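Local coordinates for RagA protein (Porphyromonas gingivalis, PDB 6SLN), which probably acts as a TonB-dependent transporter of the outer membrane, importing nutrients, most likely peptides, through a large beta-barrel, at residues A[287-292]-A[404-409]; A[299-304]-A[395-400]. One frame throughout, in Å; residues are numbered along the deposited sequence.

Contact 1 (A[287-292]-A[404-409])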
ATOM      1  N   GLY A 287      -2.106  41.799 -19.041  1.00 43.80           N
ATOM      2  CA  GLY A 287      -2.053  43.014 -19.795  1.00 55.88           C
ATOM      3  C   GLY A 287      -1.082  42.967 -20.949  1.00 67.66           C
ATOM      4  O   GLY A 287      -1.149  43.832 -21.832  1.00 69.77           O
ATOM      5  N   LYS A 288      -0.173  41.987 -20.952  1.00 61.84           N
ATOM      6  CA  LYS A 288       0.722  41.750 -22.077  1.00 50.78           C
ATOM      7  C   LYS A 288       0.301  40.473 -22.799  1.00 45.05           C
ATOM      8  O   LYS A 288      -0.208  40.548 -23.913  1.00 40.97           O
ATOM      9  CB  LYS A 288       2.188  41.699 -21.620  1.00 56.16           C
ATOM     10  CG  LYS A 288       3.218  41.448 -22.757  1.00 64.74           C
ATOM     11  CD  LYS A 288       4.695  41.359 -22.276  1.00 62.72           C
ATOM     12  CE  LYS A 288       5.009  40.037 -21.575  1.00 68.21           C
ATOM     13  NZ  LYS A 288       5.653  39.018 -22.460  1.00 68.62           N
ATOM     14  N   THR A 289       0.471  39.300 -22.186  1.00 43.79           N
ATOM     15  CA  THR A 289       0.135  38.045 -22.855  1.00 43.84           C
ATOM     16  C   THR A 289      -1.164  37.408 -22.375  1.00 50.06           C
ATOM     17  O   THR A 289      -1.711  36.561 -23.094  1.00 50.99           O
ATOM     18  CB  THR A 289       1.223  36.998 -22.646  1.00 41.42           C
ATOM     19  OG1 THR A 289       1.520  36.895 -21.250  1.00 43.52           O
ATOM     20  CG2 THR A 289       2.461  37.379 -23.364  1.00 43.68           C
ATOM     21  N   LEU A 290      -1.629  37.732 -21.165  1.00 51.78           N
ATOM     22  CA  LEU A 290      -2.814  37.121 -20.568  1.00 44.28           C
ATOM     23  C   LEU A 290      -3.918  38.153 -20.442  1.00 46.01           C
ATOM     24  O   LEU A 290      -3.783  39.120 -19.677  1.00 47.57           O
ATOM     25  CB  LEU A 290      -2.504  36.548 -19.189  1.00 37.37           C
ATOM     26  CG  LEU A 290      -1.663  35.285 -19.298  1.00 36.66           C
ATOM     27  CD1 LEU A 290      -1.445  34.703 -17.934  1.00 38.43           C
ATOM     28  CD2 LEU A 290      -2.297  34.266 -20.249  1.00 36.45           C
ATOM     29  N   PHE A 291      -5.019  37.944 -21.171  1.00 38.96           N
ATOM     30  CA  PHE A 291      -6.217  38.760 -20.994  1.00 42.91           C
ATOM     31  C   PHE A 291      -7.353  37.832 -20.573  1.00 46.34           C
ATOM     32  O   PHE A 291      -8.186  37.433 -21.397  1.00 50.87           O
ATOM     33  CB  PHE A 291      -6.525  39.563 -22.264  1.00 40.44           C
ATOM     34  CG  PHE A 291      -5.505  40.616 -22.553  1.00 41.03           C
ATOM     35  CD1 PHE A 291      -5.639  41.897 -22.031  1.00 42.88           C
ATOM     36  CD2 PHE A 291      -4.371  40.314 -23.283  1.00 40.94           C
ATOM     37  CE1 PHE A 291      -4.674  42.880 -22.268  1.00 42.26           C
ATOM     38  CE2 PHE A 291      -3.412  41.275 -23.522  1.00 41.51           C
ATOM     39  CZ  PHE A 291      -3.569  42.568 -23.021  1.00 45.85           C
ATOM     40  N   PRO A 292      -7.407  37.448 -19.294  1.00 47.03           N
ATOM     41  CA  PRO A 292      -8.445  36.498 -18.858  1.00 41.78           C
ATOM     42  C   PRO A 292      -9.850  37.080 -18.879  1.00 48.82           C
ATOM     43  O   PRO A 292     -10.832  36.324 -18.958  1.00 46.70           O
ATOM     44  CB  PRO A 292      -8.013  36.150 -17.431  1.00 37.38           C
ATOM     45  CG  PRO A 292      -7.319  37.355 -16.965  1.00 37.84           C
ATOM     46  CD  PRO A 292      -6.586  37.912 -18.165  1.00 45.21           C
ATOM     47  N   PHE A 404      -7.517  31.510 -22.601  1.00 52.06           N
ATOM     48  CA  PHE A 404      -6.422  31.439 -23.555  1.00 53.47           C
ATOM     49  C   PHE A 404      -5.519  32.651 -23.406  1.00 56.92           C
ATOM     50  O   PHE A 404      -5.950  33.711 -22.952  1.00 63.03           O
ATOM     51  CB  PHE A 404      -6.924  31.362 -24.998  1.00 51.13           C
ATOM     52  CG  PHE A 404      -7.956  30.276 -25.250  1.00 46.03           C
ATOM     53  CD1 PHE A 404      -9.297  30.507 -25.007  1.00 37.22           C
ATOM     54  CD2 PHE A 404      -7.584  29.048 -25.787  1.00 36.65           C
ATOM     55  CE1 PHE A 404     -10.242  29.518 -25.262  1.00 41.70           C
ATOM     56  CE2 PHE A 404      -8.535  28.058 -26.046  1.00 36.52           C
ATOM     57  CZ  PHE A 404      -9.858  28.295 -25.788  1.00 36.73           C
ATOM     58  N   ASP A 405      -4.253  32.483 -23.791  1.00 59.78           N
ATOM     59  CA  ASP A 405      -3.334  33.610 -23.906  1.00 53.31           C
ATOM     60  C   ASP A 405      -3.598  34.326 -25.234  1.00 51.52           C
ATOM     61  O   ASP A 405      -4.533  33.997 -25.973  1.00 49.42           O
ATOM     62  CB  ASP A 405      -1.885  33.142 -23.734  1.00 37.02           C
ATOM     63  CG  ASP A 405      -1.330  32.365 -24.952  1.00 47.11           C
ATOM     64  OD1 ASP A 405      -1.979  32.239 -26.009  1.00 53.07           O
ATOM     65  OD2 ASP A 405      -0.190  31.870 -24.853  1.00 52.57           O
ATOM     66  N   VAL A 406      -2.757  35.310 -25.563  1.00 46.80           N
ATOM     67  CA  VAL A 406      -3.013  36.143 -26.735  1.00 49.69           C
ATOM     68  C   VAL A 406      -2.689  35.434 -28.039  1.00 60.14           C
ATOM     69  O   VAL A 406      -3.098  35.902 -29.112  1.00 63.20           O
ATOM     70  CB  VAL A 406      -2.221  37.455 -26.646  1.00 48.42           C
ATOM     71  CG1 VAL A 406      -2.836  38.357 -25.590  1.00 46.19           C
ATOM     72  CG2 VAL A 406      -0.763  37.163 -26.349  1.00 47.43           C
ATOM     73  N   ASN A 407      -1.947  34.336 -27.974  1.00 57.23           N
ATOM     74  CA  ASN A 407      -1.615  33.540 -29.140  1.00 54.41           C
ATOM     75  C   ASN A 407      -2.619  32.436 -29.379  1.00 52.73           C
ATOM     76  O   ASN A 407      -2.422  31.619 -30.284  1.00 56.00           O
ATOM     77  CB  ASN A 407      -0.212  32.954 -28.987  1.00 60.39           C
ATOM     78  CG  ASN A 407       0.828  34.014 -28.631  1.00 66.19           C
ATOM     79  OD1 ASN A 407       1.548  33.880 -27.645  1.00 78.49           O
ATOM     80  ND2 ASN A 407       0.906  35.071 -29.433  1.00 56.32           N
ATOM     81  N   GLY A 408      -3.688  32.393 -28.593  1.00 49.70           N
ATOM     82  CA  GLY A 408      -4.718  31.398 -28.782  1.00 59.00           C
ATOM     83  C   GLY A 408      -4.450  30.047 -28.153  1.00 61.91           C
ATOM     84  O   GLY A 408      -5.272  29.136 -28.318  1.00 61.89           O
ATOM     85  N   ASP A 409      -3.328  29.883 -27.457  1.00 54.94           N
ATOM     86  CA  ASP A 409      -3.035  28.680 -26.695  1.00 47.31           C
ATOM     87  C   ASP A 409      -3.601  28.797 -25.288  1.00 49.02           C
ATOM     88  O   ASP A 409      -3.616  29.875 -24.689  1.00 57.39           O
ATOM     89  CB  ASP A 409      -1.531  28.440 -26.623  1.00 45.72           C
ATOM     90  CG  ASP A 409      -0.916  28.273 -27.980  1.00 52.88           C
ATOM     91  OD1 ASP A 409      -1.365  27.378 -28.725  1.00 57.15           O
ATOM     92  OD2 ASP A 409       0.002  29.048 -28.310  1.00 58.63           O
TER
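Val406 points toward residues 287-292 and straddles a backbone carbonyl there: both of its methyls lie close to Thr289 O, and each then meets a different neighbour. CG1 comes in at the edge of the Phe291 ring, near the ring plane, with Phe291 CD2 3.4 Å from Val406 CG1. CG2 turns instead toward Thr289, where Thr289 CA is 3.7 Å from Val406 CG2. The torsion that splits the branches this way sets CG1 anti to the carbonyl carbon (chi1 -72°). A beta-branched residue suits the place because its two arms can touch the aromatic edge and the threonine backbone together.

The chains themselves are tied by one hydrogen bond, Val406 N to Thr289 O at 3.0 Å, rather bent at the hydrogen (131°). Next along, Leu290 sets out away from residues 404-409, yet its CD2 reaches Asp405 CB at 3.7 Å, using the methylene rather than the charged end of the aspartate. The hydroxyl of Thr289 serves its own loop by bonding to Glu285.

The carboxylate of Asp405 looks inward to its own turn. OD1 accepts from Asp409 N at 3.1 Å, approached from above the carboxylate plane, and more weakly from Asn407 N; this ties the first residue of the turn to Asn407 within it and to Asp409 just beyond it. Gly408 suits its position because its positive phi (83°) would jam a CB against the preceding carbonyl. Asp405 N bonds to Asp409 O and Gly408 N to Asp405 O, the pattern of a type I turn with a G1 bulge. Thus a tight turn, braced by its leading aspartate, presents its second residue to a neighbouring surface loop.

Contact 2 (A[299-304]-A[395-400])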
ATOM      1  N   ALA A 299     -14.467  33.900 -25.713  1.00 40.22           N
ATOM      2  CA  ALA A 299     -13.645  32.716 -25.818  1.00 43.76           C
ATOM      3  C   ALA A 299     -14.468  31.507 -26.250  1.00 46.01           C
ATOM      4  O   ALA A 299     -15.673  31.404 -25.992  1.00 40.51           O
ATOM      5  CB  ALA A 299     -12.949  32.434 -24.487  1.00 38.65           C
ATOM      6  N   ASP A 300     -13.792  30.602 -26.948  1.00 39.04           N
ATOM      7  CA  ASP A 300     -14.371  29.354 -27.416  1.00 38.87           C
ATOM      8  C   ASP A 300     -14.201  28.329 -26.297  1.00 46.66           C
ATOM      9  O   ASP A 300     -13.236  27.561 -26.257  1.00 54.12           O
ATOM     10  CB  ASP A 300     -13.675  28.925 -28.704  1.00 39.12           C
ATOM     11  CG  ASP A 300     -14.304  27.701 -29.336  1.00 52.29           C
ATOM     12  OD1 ASP A 300     -14.995  26.952 -28.612  1.00 50.46           O
ATOM     13  OD2 ASP A 300     -14.112  27.496 -30.562  1.00 54.05           O
ATOM     14  N   TRP A 301     -15.156  28.331 -25.356  1.00 41.09           N
ATOM     15  CA  TRP A 301     -15.039  27.439 -24.206  1.00 43.06           C
ATOM     16  C   TRP A 301     -15.183  25.972 -24.588  1.00 38.41           C
ATOM     17  O   TRP A 301     -14.730  25.112 -23.836  1.00 35.83           O
ATOM     18  CB  TRP A 301     -16.056  27.805 -23.130  1.00 38.73           C
ATOM     19  CG  TRP A 301     -15.539  28.817 -22.202  1.00 36.87           C
ATOM     20  CD1 TRP A 301     -15.754  30.165 -22.242  1.00 39.17           C
ATOM     21  CD2 TRP A 301     -14.663  28.584 -21.112  1.00 47.13           C
ATOM     22  NE1 TRP A 301     -15.076  30.787 -21.224  1.00 38.90           N
ATOM     23  CE2 TRP A 301     -14.392  29.834 -20.515  1.00 48.45           C
ATOM     24  CE3 TRP A 301     -14.057  27.445 -20.593  1.00 45.99           C
ATOM     25  CZ2 TRP A 301     -13.562  29.966 -19.410  1.00 39.69           C
ATOM     26  CZ3 TRP A 301     -13.240  27.579 -19.500  1.00 45.42           C
ATOM     27  CH2 TRP A 301     -13.004  28.829 -18.914  1.00 39.71           C
ATOM     28  N   LEU A 302     -15.795  25.684 -25.738  1.00 37.10           N
ATOM     29  CA  LEU A 302     -15.754  24.345 -26.309  1.00 40.76           C
ATOM     30  C   LEU A 302     -14.318  23.904 -26.525  1.00 50.12           C
ATOM     31  O   LEU A 302     -13.866  22.907 -25.951  1.00 59.50           O
ATOM     32  CB  LEU A 302     -16.527  24.316 -27.632  1.00 47.69           C
ATOM     33  CG  LEU A 302     -16.431  22.976 -28.374  1.00 50.66           C
ATOM     34  CD1 LEU A 302     -16.899  21.795 -27.491  1.00 41.58           C
ATOM     35  CD2 LEU A 302     -17.141  22.978 -29.729  1.00 39.34           C
ATOM     36  N   LYS A 303     -13.572  24.659 -27.337  1.00 47.51           N
ATOM     37  CA  LYS A 303     -12.169  24.335 -27.552  1.00 51.71           C
ATOM     38  C   LYS A 303     -11.345  24.453 -26.270  1.00 47.36           C
ATOM     39  O   LYS A 303     -10.336  23.756 -26.130  1.00 39.91           O
ATOM     40  CB  LYS A 303     -11.589  25.207 -28.669  1.00 58.44           C
ATOM     41  CG  LYS A 303     -10.126  24.890 -28.983  1.00 66.58           C
ATOM     42  CD  LYS A 303      -9.631  25.664 -30.175  1.00 66.81           C
ATOM     43  CE  LYS A 303     -10.764  25.862 -31.161  1.00 69.99           C
ATOM     44  NZ  LYS A 303     -10.864  24.725 -32.121  1.00 73.95           N
ATOM     45  N   ALA A 304     -11.776  25.274 -25.316  1.00 45.64           N
ATOM     46  CA  ALA A 304     -11.075  25.342 -24.040  1.00 43.29           C
ATOM     47  C   ALA A 304     -11.101  24.012 -23.302  1.00 48.85           C
ATOM     48  O   ALA A 304     -10.196  23.734 -22.509  1.00 51.90           O
ATOM     49  CB  ALA A 304     -11.695  26.431 -23.166  1.00 46.27           C
ATOM     50  N   LEU A 395     -20.989  25.245 -22.107  1.00 45.37           N
ATOM     51  CA  LEU A 395     -22.146  26.111 -22.283  1.00 37.96           C
ATOM     52  C   LEU A 395     -22.172  27.234 -21.254  1.00 38.05           C
ATOM     53  O   LEU A 395     -22.486  28.375 -21.590  1.00 38.75           O
ATOM     54  CB  LEU A 395     -23.439  25.299 -22.183  1.00 47.15           C
ATOM     55  CG  LEU A 395     -23.633  24.093 -23.103  1.00 48.24           C
ATOM     56  CD1 LEU A 395     -25.020  23.523 -22.910  1.00 45.60           C
ATOM     57  CD2 LEU A 395     -23.373  24.430 -24.571  1.00 44.30           C
ATOM     58  N   THR A 396     -21.861  26.953 -19.998  1.00 45.29           N
ATOM     59  CA  THR A 396     -22.233  27.899 -18.949  1.00 45.72           C
ATOM     60  C   THR A 396     -21.149  28.898 -18.592  1.00 37.55           C
ATOM     61  O   THR A 396     -21.398  29.765 -17.752  1.00 37.80           O
ATOM     62  CB  THR A 396     -22.669  27.159 -17.670  1.00 37.45           C
ATOM     63  OG1 THR A 396     -21.688  26.179 -17.315  1.00 45.17           O
ATOM     64  CG2 THR A 396     -23.980  26.484 -17.921  1.00 39.27           C
ATOM     65  N   MET A 397     -19.966  28.800 -19.161  1.00 37.25           N
ATOM     66  CA  MET A 397     -18.940  29.784 -18.834  1.00 37.25           C
ATOM     67  C   MET A 397     -19.276  31.104 -19.520  1.00 38.17           C
ATOM     68  O   MET A 397     -19.521  31.117 -20.735  1.00 38.63           O
ATOM     69  CB  MET A 397     -17.538  29.289 -19.247  1.00 47.02           C
ATOM     70  CG  MET A 397     -16.879  28.279 -18.273  1.00 43.65           C
ATOM     71  SD  MET A 397     -16.741  28.902 -16.592  1.00 40.57           S
ATOM     72  CE  MET A 397     -15.830  30.418 -16.754  1.00 36.04           C
ATOM     73  N   PRO A 398     -19.355  32.213 -18.780  1.00 38.52           N
ATOM     74  CA  PRO A 398     -19.453  33.526 -19.426  1.00 39.40           C
ATOM     75  C   PRO A 398     -18.418  33.633 -20.530  1.00 41.35           C
ATOM     76  O   PRO A 398     -17.251  33.321 -20.342  1.00 47.74           O
ATOM     77  CB  PRO A 398     -19.157  34.508 -18.288  1.00 39.51           C
ATOM     78  CG  PRO A 398     -19.531  33.776 -17.051  1.00 38.94           C
ATOM     79  CD  PRO A 398     -19.221  32.326 -17.317  1.00 38.15           C
ATOM     80  N   ARG A 399     -18.862  34.036 -21.708  1.00 44.41           N
ATOM     81  CA  ARG A 399     -17.960  34.073 -22.844  1.00 44.64           C
ATOM     82  C   ARG A 399     -16.938  35.204 -22.765  1.00 40.50           C
ATOM     83  O   ARG A 399     -15.964  35.175 -23.518  1.00 41.86           O
ATOM     84  CB  ARG A 399     -18.778  34.157 -24.128  1.00 50.97           C
ATOM     85  CG  ARG A 399     -19.066  32.811 -24.746  1.00 51.94           C
ATOM     86  CD  ARG A 399     -20.026  32.014 -23.900  1.00 50.43           C
ATOM     87  NE  ARG A 399     -20.414  30.802 -24.598  1.00 47.37           N
ATOM     88  CZ  ARG A 399     -20.181  29.580 -24.150  1.00 45.15           C
ATOM     89  NH1 ARG A 399     -19.569  29.392 -22.981  1.00 38.63           N
ATOM     90  NH2 ARG A 399     -20.559  28.548 -24.882  1.00 43.03           N
ATOM     91  N   TYR A 400     -17.097  36.156 -21.848  1.00 40.76           N
ATOM     92  CA  TYR A 400     -16.093  37.186 -21.622  1.00 42.31           C
ATOM     93  C   TYR A 400     -14.991  36.738 -20.675  1.00 44.69           C
ATOM     94  O   TYR A 400     -14.075  37.521 -20.390  1.00 46.35           O
ATOM     95  CB  TYR A 400     -16.732  38.472 -21.087  1.00 41.73           C
ATOM     96  CG  TYR A 400     -17.733  38.309 -19.956  1.00 44.77           C
ATOM     97  CD1 TYR A 400     -17.320  38.096 -18.643  1.00 42.72           C
ATOM     98  CD2 TYR A 400     -19.098  38.405 -20.202  1.00 48.25           C
ATOM     99  CE1 TYR A 400     -18.231  37.975 -17.612  1.00 41.00           C
ATOM    100  CE2 TYR A 400     -20.026  38.279 -19.180  1.00 50.16           C
ATOM    101  CZ  TYR A 400     -19.595  38.058 -17.884  1.00 48.10           C
ATOM    102  OH  TYR A 400     -20.532  37.929 -16.864  1.00 41.60           O
TER
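This is a buried aromatic contact between two long loops on the barrel, joining the start of helix 301-305 to the chain that leaves helix 390-396. Its core is Met397 lying over one face of the Trp301 indole. Met397 CB sits 3.3 Å from the centroid of the five-membered ring, 5° off the ring normal, a CH-pi contact. Beyond it the thioether bends at chi2 (-56°) and again at chi3, so that the chain follows the ring surface: Met397 SD stands 4.5 Å from the centroid of the six-membered ring as a Met-aromatic contact, and Met397 CE reaches Trp301 CZ2 at 3.5 Å. An unbranched, flexible and polarisable side chain is well suited to spreading across so broad a ring, and the tryptophan's N-H has its own partner in Tyr401 O.

Arg399 approaches obliquely near the root of the indole, with Arg399 NH1 3.9 Å from Trp301 CB and the two planes only 12° apart. A bend at chi2 folds this side chain back along its own segment. There Arg399 NH1 donates to a lone pair of Met397 O at 2.8 Å, while NH2 bonds to Val394 O, so the guanidinium ties together backbone carbonyls at the end of the helix and just past it.

The backbones meet through Ala299 N, which donates to Arg399 O at 2.9 Å; Ala299, small and buried, rests its side chain on Asn402. Immediately afterwards Asp300 takes the N-cap position, its OD1 accepting from Lys303 N at 3.0 Å. Around this core, Leu236 of helix 234-237 touches Arg399, Leu245 of helix 242-252 lies against Pro398, and Tyr414, from the short strand 413-414, meets the Trp301 ring edge-to-face.

Along the chain the segments run 287-292, 299-304, 395-400, 404-409, so contact 2 lies within the span that contact 1 closes, and the two centres are 15 Å apart. Between the inner segments come strands 309-322, 325-337, 345-360 and 363-377 of the barrel. Both contacts therefore join the same two inter-strand loops, which in the usual TonB-dependent receptor topology are extracellular. Contact 2 is buried and contact 1 is on the surface. Phe404 connects them physically, its CZ lying 3.5 Å from Asp300 O. Joined at two places, the loops probably behave as one packed unit beyond the end of the barrel.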